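HTH-type transcriptional regulator mcbR (Escherichia coli UMEA 3718-1, PDB 4P9F) binds the mcbA promoter to repress its expression, so averting excess colanic acid and mucoidy, and matters for biofilm formation. Local coordinates at residues A[86-91]-A[196-201]; A[132-137]-A[148-153]. All coordinates share one frame; numbering follows the deposited sequence.

Interaction 1 of 2, residues A[86-91]-A[196-201]; sequences LELMAV and HCLAEI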
loop_
_atom_site.group_PDB
_atom_site.type_symbol
_atom_site.label_atom_id
_atom_site.label_comp_id
_atom_site.label_asym_id
_atom_site.label_seq_id
_atom_site.Cartn_x
_atom_site.Cartn_y
_atom_site.Cartn_z
ATOM N N LEU A 86 -5.535 -5.704 -6.089
ATOM C CA LEU A 86 -5.631 -5.939 -4.651
ATOM C C LEU A 86 -7.051 -6.251 -4.207
ATOM O O LEU A 86 -7.263 -7.141 -3.379
ATOM C CB LEU A 86 -5.112 -4.726 -3.880
ATOM C CG LEU A 86 -3.631 -4.402 -4.135
ATOM C CD1 LEU A 86 -3.112 -3.250 -3.246
ATOM C CD2 LEU A 86 -2.747 -5.657 -3.992
ATOM N N GLU A 87 -8.026 -5.526 -4.753
ATOM C CA GLU A 87 -9.414 -5.708 -4.346
ATOM C C GLU A 87 -9.989 -7.041 -4.869
ATOM O O GLU A 87 -10.740 -7.712 -4.168
ATOM C CB GLU A 87 -10.262 -4.513 -4.815
ATOM C CG GLU A 87 -9.883 -3.195 -4.081
ATOM C CD GLU A 87 -10.862 -2.046 -4.342
ATOM O OE1 GLU A 87 -12.089 -2.259 -4.284
ATOM O OE2 GLU A 87 -10.400 -0.935 -4.615
ATOM N N LEU A 88 -9.594 -7.433 -6.077
ATOM C CA LEU A 88 -10.000 -8.718 -6.621
ATOM C C LEU A 88 -9.372 -9.855 -5.811
ATOM O O LEU A 88 -9.988 -10.901 -5.600
ATOM C CB LEU A 88 -9.608 -8.828 -8.094
ATOM C CG LEU A 88 -10.404 -7.925 -9.050
ATOM C CD1 LEU A 88 -10.075 -8.237 -10.506
ATOM C CD2 LEU A 88 -11.881 -8.055 -8.794
HETATM N N MSE A 89 -8.141 -9.648 -5.362
HETATM C CA MSE A 89 -7.479 -10.626 -4.498
HETATM C C MSE A 89 -8.195 -10.723 -3.158
HETATM O O MSE A 89 -8.448 -11.825 -2.651
HETATM C CB MSE A 89 -6.005 -10.247 -4.268
HETATM C CG MSE A 89 -5.231 -11.212 -3.366
HETATM SE SE MSE A 89 -3.458 -10.479 -2.855
HETATM C CE MSE A 89 -3.212 -9.229 -4.326
ATOM N N ALA A 90 -8.512 -9.566 -2.585
ATOM C CA ALA A 90 -9.242 -9.524 -1.332
ATOM C C ALA A 90 -10.595 -10.228 -1.448
ATOM O O ALA A 90 -10.952 -11.033 -0.589
ATOM C CB ALA A 90 -9.439 -8.066 -0.863
ATOM N N VAL A 91 -11.348 -9.934 -2.504
ATOM C CA VAL A 91 -12.695 -10.511 -2.607
ATOM C C VAL A 91 -12.647 -12.035 -2.789
ATOM O O VAL A 91 -13.492 -12.728 -2.241
ATOM C CB VAL A 91 -13.524 -9.852 -3.761
ATOM C CG1 VAL A 91 -13.104 -10.360 -5.140
ATOM C CG2 VAL A 91 -15.004 -10.082 -3.544
ATOM N N HIS A 196 -15.704 -11.063 -11.188
ATOM C CA HIS A 196 -16.366 -10.444 -12.319
ATOM C C HIS A 196 -17.310 -9.301 -11.882
ATOM O O HIS A 196 -17.269 -8.220 -12.455
ATOM C CB HIS A 196 -17.137 -11.510 -13.115
ATOM C CG HIS A 196 -17.990 -10.948 -14.211
ATOM N ND1 HIS A 196 -19.288 -10.529 -14.005
ATOM C CD2 HIS A 196 -17.730 -10.733 -15.523
ATOM C CE1 HIS A 196 -19.792 -10.080 -15.141
ATOM N NE2 HIS A 196 -18.865 -10.195 -16.077
ATOM N N CYS A 197 -18.149 -9.536 -10.869
ATOM C CA CYS A 197 -19.076 -8.508 -10.389
ATOM C C CYS A 197 -18.322 -7.305 -9.811
ATOM O O CYS A 197 -18.666 -6.155 -10.077
ATOM C CB CYS A 197 -20.045 -9.089 -9.340
ATOM S SG CYS A 197 -21.251 -10.259 -10.083
ATOM N N LEU A 198 -17.285 -7.581 -9.030
ATOM C CA LEU A 198 -16.512 -6.509 -8.433
ATOM C C LEU A 198 -15.778 -5.715 -9.520
ATOM O O LEU A 198 -15.708 -4.493 -9.448
ATOM C CB LEU A 198 -15.516 -7.056 -7.414
ATOM C CG LEU A 198 -14.712 -5.990 -6.662
ATOM C CD1 LEU A 198 -15.651 -4.986 -5.960
ATOM C CD2 LEU A 198 -13.745 -6.654 -5.656
ATOM N N ALA A 199 -15.246 -6.400 -10.528
ATOM C CA ALA A 199 -14.615 -5.704 -11.647
ATOM C C ALA A 199 -15.618 -4.795 -12.369
ATOM O O ALA A 199 -15.299 -3.659 -12.715
ATOM C CB ALA A 199 -14.004 -6.702 -12.636
ATOM N N GLU A 200 -16.836 -5.297 -12.569
ATOM C CA GLU A 200 -17.900 -4.524 -13.208
ATOM C C GLU A 200 -18.244 -3.285 -12.373
ATOM O O GLU A 200 -18.456 -2.193 -12.910
ATOM C CB GLU A 200 -19.154 -5.400 -13.407
ATOM C CG GLU A 200 -19.074 -6.454 -14.534
ATOM C CD GLU A 200 -19.440 -5.917 -15.917
ATOM O OE1 GLU A 200 -20.576 -5.426 -16.080
ATOM O OE2 GLU A 200 -18.618 -6.020 -16.852
ATOM N N ILE A 201 -18.306 -3.462 -11.054
ATOM C CA ILE A 201 -18.584 -2.349 -10.136
ATOM C C ILE A 201 -17.531 -1.265 -10.285
ATOM O O ILE A 201 -17.845 -0.075 -10.403
ATOM C CB ILE A 201 -18.645 -2.834 -8.664
ATOM C CG1 ILE A 201 -19.918 -3.672 -8.448
ATOM C CG2 ILE A 201 -18.623 -1.646 -7.682
ATOM C CD1 ILE A 201 -19.985 -4.348 -7.112
#
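Within the all-helical FCD domain of this GntR-family regulator, helices 73-95 and 191-210 run nearly antiparallel, and the contact between them centres on L198. The short segments approach to 10.0 Å between axes, with 147° between their directions, and no hydrogen bond crosses the gap. One branch of L198 does most of the work. With its CG anti to the backbone N (chi1 -176°), the leucine sends CD2 against the turn from E87 to V91, where it lies 3.5 Å from E87 O and 3.7 Å from V91 CB. E87 O is meanwhile engaged by the backbone N of V91 at 2.8 Å, so the methyl rests against a carbonyl whose helical bond is already made. L88 packs alongside the same side chain: its CD2 is 3.9 Å from L198 CD2 and 4.0 Å from L198 CB, the two leucines passing each other antiparallel. L88 CD2 also reaches the backbone at A199 N, at 4.1 Å. Methyls thus meet aliphatic carbons and backbone atoms, while the E87 carboxylate forms a salt bridge with R83 of its own helix and also bonds to side chains of helices 122-138 and 143-156. L198 touches R133 of helix 122-138 as well, while on helix 73-95 A90 packs against I149 of helix 143-156 and L86 meets L86 of the second subunit.

Interaction 2 of 2, residues A[132-137]-A[148-153]; sequences FRLAIY and MIEQLW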
loop_
_atom_site.group_PDB
_atom_site.type_symbol
_atom_site.label_atom_id
_atom_site.label_comp_id
_atom_site.label_asym_id
_atom_site.label_seq_id
_atom_site.Cartn_x
_atom_site.Cartn_y
_atom_site.Cartn_z
ATOM N N PHE A 132 -19.372 -1.373 2.618
ATOM C CA PHE A 132 -19.783 -2.645 2.045
ATOM C C PHE A 132 -18.562 -3.428 1.553
ATOM O O PHE A 132 -18.357 -4.588 1.924
ATOM C CB PHE A 132 -20.778 -2.394 0.903
ATOM C CG PHE A 132 -21.223 -3.640 0.169
ATOM C CD1 PHE A 132 -22.218 -4.459 0.695
ATOM C CD2 PHE A 132 -20.666 -3.970 -1.059
ATOM C CE1 PHE A 132 -22.639 -5.602 0.021
ATOM C CE2 PHE A 132 -21.087 -5.113 -1.754
ATOM C CZ PHE A 132 -22.072 -5.931 -1.210
ATOM N N ARG A 133 -17.736 -2.797 0.728
ATOM C CA ARG A 133 -16.597 -3.521 0.180
ATOM C C ARG A 133 -15.575 -3.863 1.271
ATOM O O ARG A 133 -15.007 -4.950 1.283
ATOM C CB ARG A 133 -15.909 -2.729 -0.938
ATOM C CG ARG A 133 -16.565 -2.888 -2.324
ATOM C CD ARG A 133 -15.675 -2.246 -3.398
ATOM N NE ARG A 133 -16.295 -1.155 -4.126
ATOM C CZ ARG A 133 -15.652 -0.430 -5.032
ATOM N NH1 ARG A 133 -14.381 -0.696 -5.297
ATOM N NH2 ARG A 133 -16.272 0.558 -5.667
ATOM N N LEU A 134 -15.375 -2.949 2.212
ATOM C CA LEU A 134 -14.412 -3.190 3.277
ATOM C C LEU A 134 -14.855 -4.329 4.192
ATOM O O LEU A 134 -14.029 -5.118 4.635
ATOM C CB LEU A 134 -14.191 -1.920 4.090
ATOM C CG LEU A 134 -12.893 -1.883 4.891
ATOM C CD1 LEU A 134 -11.714 -2.185 3.999
ATOM C CD2 LEU A 134 -12.734 -0.536 5.557
ATOM N N ALA A 135 -16.158 -4.424 4.449
ATOM C CA ALA A 135 -16.703 -5.520 5.227
ATOM C C ALA A 135 -16.397 -6.849 4.548
ATOM O O ALA A 135 -16.096 -7.848 5.210
ATOM C CB ALA A 135 -18.216 -5.353 5.421
ATOM N N ILE A 136 -16.483 -6.863 3.226
ATOM C CA ILE A 136 -16.120 -8.052 2.476
ATOM C C ILE A 136 -14.632 -8.337 2.645
ATOM O O ILE A 136 -14.241 -9.439 3.047
ATOM C CB ILE A 136 -16.441 -7.899 0.967
ATOM C CG1 ILE A 136 -17.956 -7.756 0.750
ATOM C CG2 ILE A 136 -15.917 -9.097 0.186
ATOM C CD1 ILE A 136 -18.328 -7.318 -0.671
ATOM N N TYR A 137 -13.813 -7.327 2.350
ATOM C CA TYR A 137 -12.365 -7.505 2.288
ATOM C C TYR A 137 -11.789 -7.970 3.611
ATOM O O TYR A 137 -10.845 -8.757 3.624
ATOM C CB TYR A 137 -11.673 -6.212 1.852
ATOM C CG TYR A 137 -12.098 -5.707 0.497
ATOM C CD1 TYR A 137 -12.730 -6.541 -0.417
ATOM C CD2 TYR A 137 -11.869 -4.386 0.133
ATOM C CE1 TYR A 137 -13.123 -6.076 -1.660
ATOM C CE2 TYR A 137 -12.253 -3.912 -1.105
ATOM C CZ TYR A 137 -12.883 -4.763 -2.000
ATOM O OH TYR A 137 -13.276 -4.277 -3.235
HETATM N N MSE A 148 -3.851 -1.615 2.893
HETATM C CA MSE A 148 -3.301 -1.066 1.655
HETATM C C MSE A 148 -4.422 -0.603 0.715
HETATM O O MSE A 148 -4.316 0.435 0.053
HETATM C CB MSE A 148 -2.415 -2.094 0.946
HETATM C CG MSE A 148 -1.777 -1.519 -0.316
HETATM SE SE MSE A 148 -0.219 -2.515 -0.925
HETATM C CE MSE A 148 0.841 -2.311 0.691
ATOM N N ILE A 149 -5.496 -1.377 0.665
ATOM C CA ILE A 149 -6.661 -0.998 -0.137
ATOM C C ILE A 149 -7.235 0.329 0.399
ATOM O O ILE A 149 -7.500 1.247 -0.369
ATOM C CB ILE A 149 -7.735 -2.120 -0.144
ATOM C CG1 ILE A 149 -7.220 -3.347 -0.928
ATOM C CG2 ILE A 149 -9.068 -1.612 -0.748
ATOM C CD1 ILE A 149 -8.143 -4.593 -0.828
ATOM N N GLU A 150 -7.368 0.448 1.715
ATOM C CA GLU A 150 -7.844 1.706 2.308
ATOM C C GLU A 150 -6.911 2.863 1.985
ATOM O O GLU A 150 -7.352 3.989 1.713
ATOM C CB GLU A 150 -7.957 1.557 3.822
ATOM C CG GLU A 150 -9.076 0.652 4.259
ATOM C CD GLU A 150 -9.361 0.787 5.732
ATOM O OE1 GLU A 150 -8.730 0.042 6.497
ATOM O OE2 GLU A 150 -10.177 1.648 6.130
ATOM N N GLN A 151 -5.612 2.581 1.997
ATOM C CA GLN A 151 -4.604 3.592 1.677
ATOM C C GLN A 151 -4.814 4.130 0.246
ATOM O O GLN A 151 -4.768 5.336 -0.008
ATOM C CB GLN A 151 -3.222 2.975 1.827
ATOM C CG GLN A 151 -2.139 3.901 2.267
ATOM C CD GLN A 151 -0.778 3.228 2.255
ATOM O OE1 GLN A 151 0.166 3.746 1.681
ATOM N NE2 GLN A 151 -0.684 2.064 2.881
ATOM N N LEU A 152 -5.075 3.224 -0.688
ATOM C CA LEU A 152 -5.269 3.622 -2.084
ATOM C C LEU A 152 -6.578 4.406 -2.265
ATOM O O LEU A 152 -6.649 5.324 -3.076
ATOM C CB LEU A 152 -5.216 2.389 -2.979
ATOM C CG LEU A 152 -3.804 1.774 -3.070
ATOM C CD1 LEU A 152 -3.830 0.355 -3.671
ATOM C CD2 LEU A 152 -2.873 2.680 -3.906
ATOM N N TRP A 153 -7.601 4.073 -1.483
ATOM C CA TRP A 153 -8.845 4.842 -1.502
ATOM C C TRP A 153 -8.626 6.275 -1.022
ATOM O O TRP A 153 -9.272 7.211 -1.502
ATOM C CB TRP A 153 -9.888 4.170 -0.616
ATOM C CG TRP A 153 -10.483 2.918 -1.202
ATOM C CD1 TRP A 153 -10.333 2.443 -2.477
ATOM C CD2 TRP A 153 -11.270 1.945 -0.498
ATOM N NE1 TRP A 153 -11.016 1.249 -2.619
ATOM C CE2 TRP A 153 -11.596 0.921 -1.416
ATOM C CE3 TRP A 153 -11.741 1.843 0.831
ATOM C CZ2 TRP A 153 -12.373 -0.187 -1.059
ATOM C CZ3 TRP A 153 -12.514 0.739 1.186
ATOM C CH2 TRP A 153 -12.828 -0.257 0.241
#
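Y137 and W153 share the same first torsion, CG opposite the carbonyl carbon and next to the backbone N (chi1 -60° and -74°), which throws the two rings into the space between helices 122-138 and 143-156. There W153 CZ2 comes up at the edge of the tyrosine ring, near its plane, 3.7 Å from Y137 CE2. I149 fills in beside them, its CD1 3.9 Å from Y137 CD2, while its CG2 lies over a face of the W153 indole. Next along, both methyls of L134 lie against E150, which it crosses at about a right angle: L134 CD1 is 3.9 Å from E150 CG, and L134 CD2 is 3.4 Å from E150 OE2. L134 CD1 also meets W153 CZ3 at 4.1 Å. R133 adds its CB, 4.1 Å from W153 CH2. An alanine in place of E150 would probably leave both L134 methyls without this neighbour and open a gap at the margin of the contact. The polar ends of R133, Y137 and W153 all turn to E87 of helix 73-95, so one carboxylate holds the groups whose apolar parts meet here. Joined by a short connection, with 159° between the directions of the short segments, the two form an antiparallel helical hairpin within the FCD helical bundle.

In the fold
Both contacts are buried, each with one partly exposed residue, and both join antiparallel helices of one FCD domain, interaction 2 nested inside the loop that interaction 1 closes. The general principle they illustrate is that a helical bundle can be built from pairwise contacts of different reach. Interaction 2 links near neighbours in sequence through aromatic rings, its centre about 7 Å from that of the chain; interaction 1 brings together distant helices through aliphatic branches, about 14 Å out. They meet at E87, whose OE1 lies 2.6 Å from Y137 OH, a probable hydrogen bond, and 3.0 Å from R133 NH1 in a salt bridge; L198 and A90 also pack on Y137. Each also borders the second subunit.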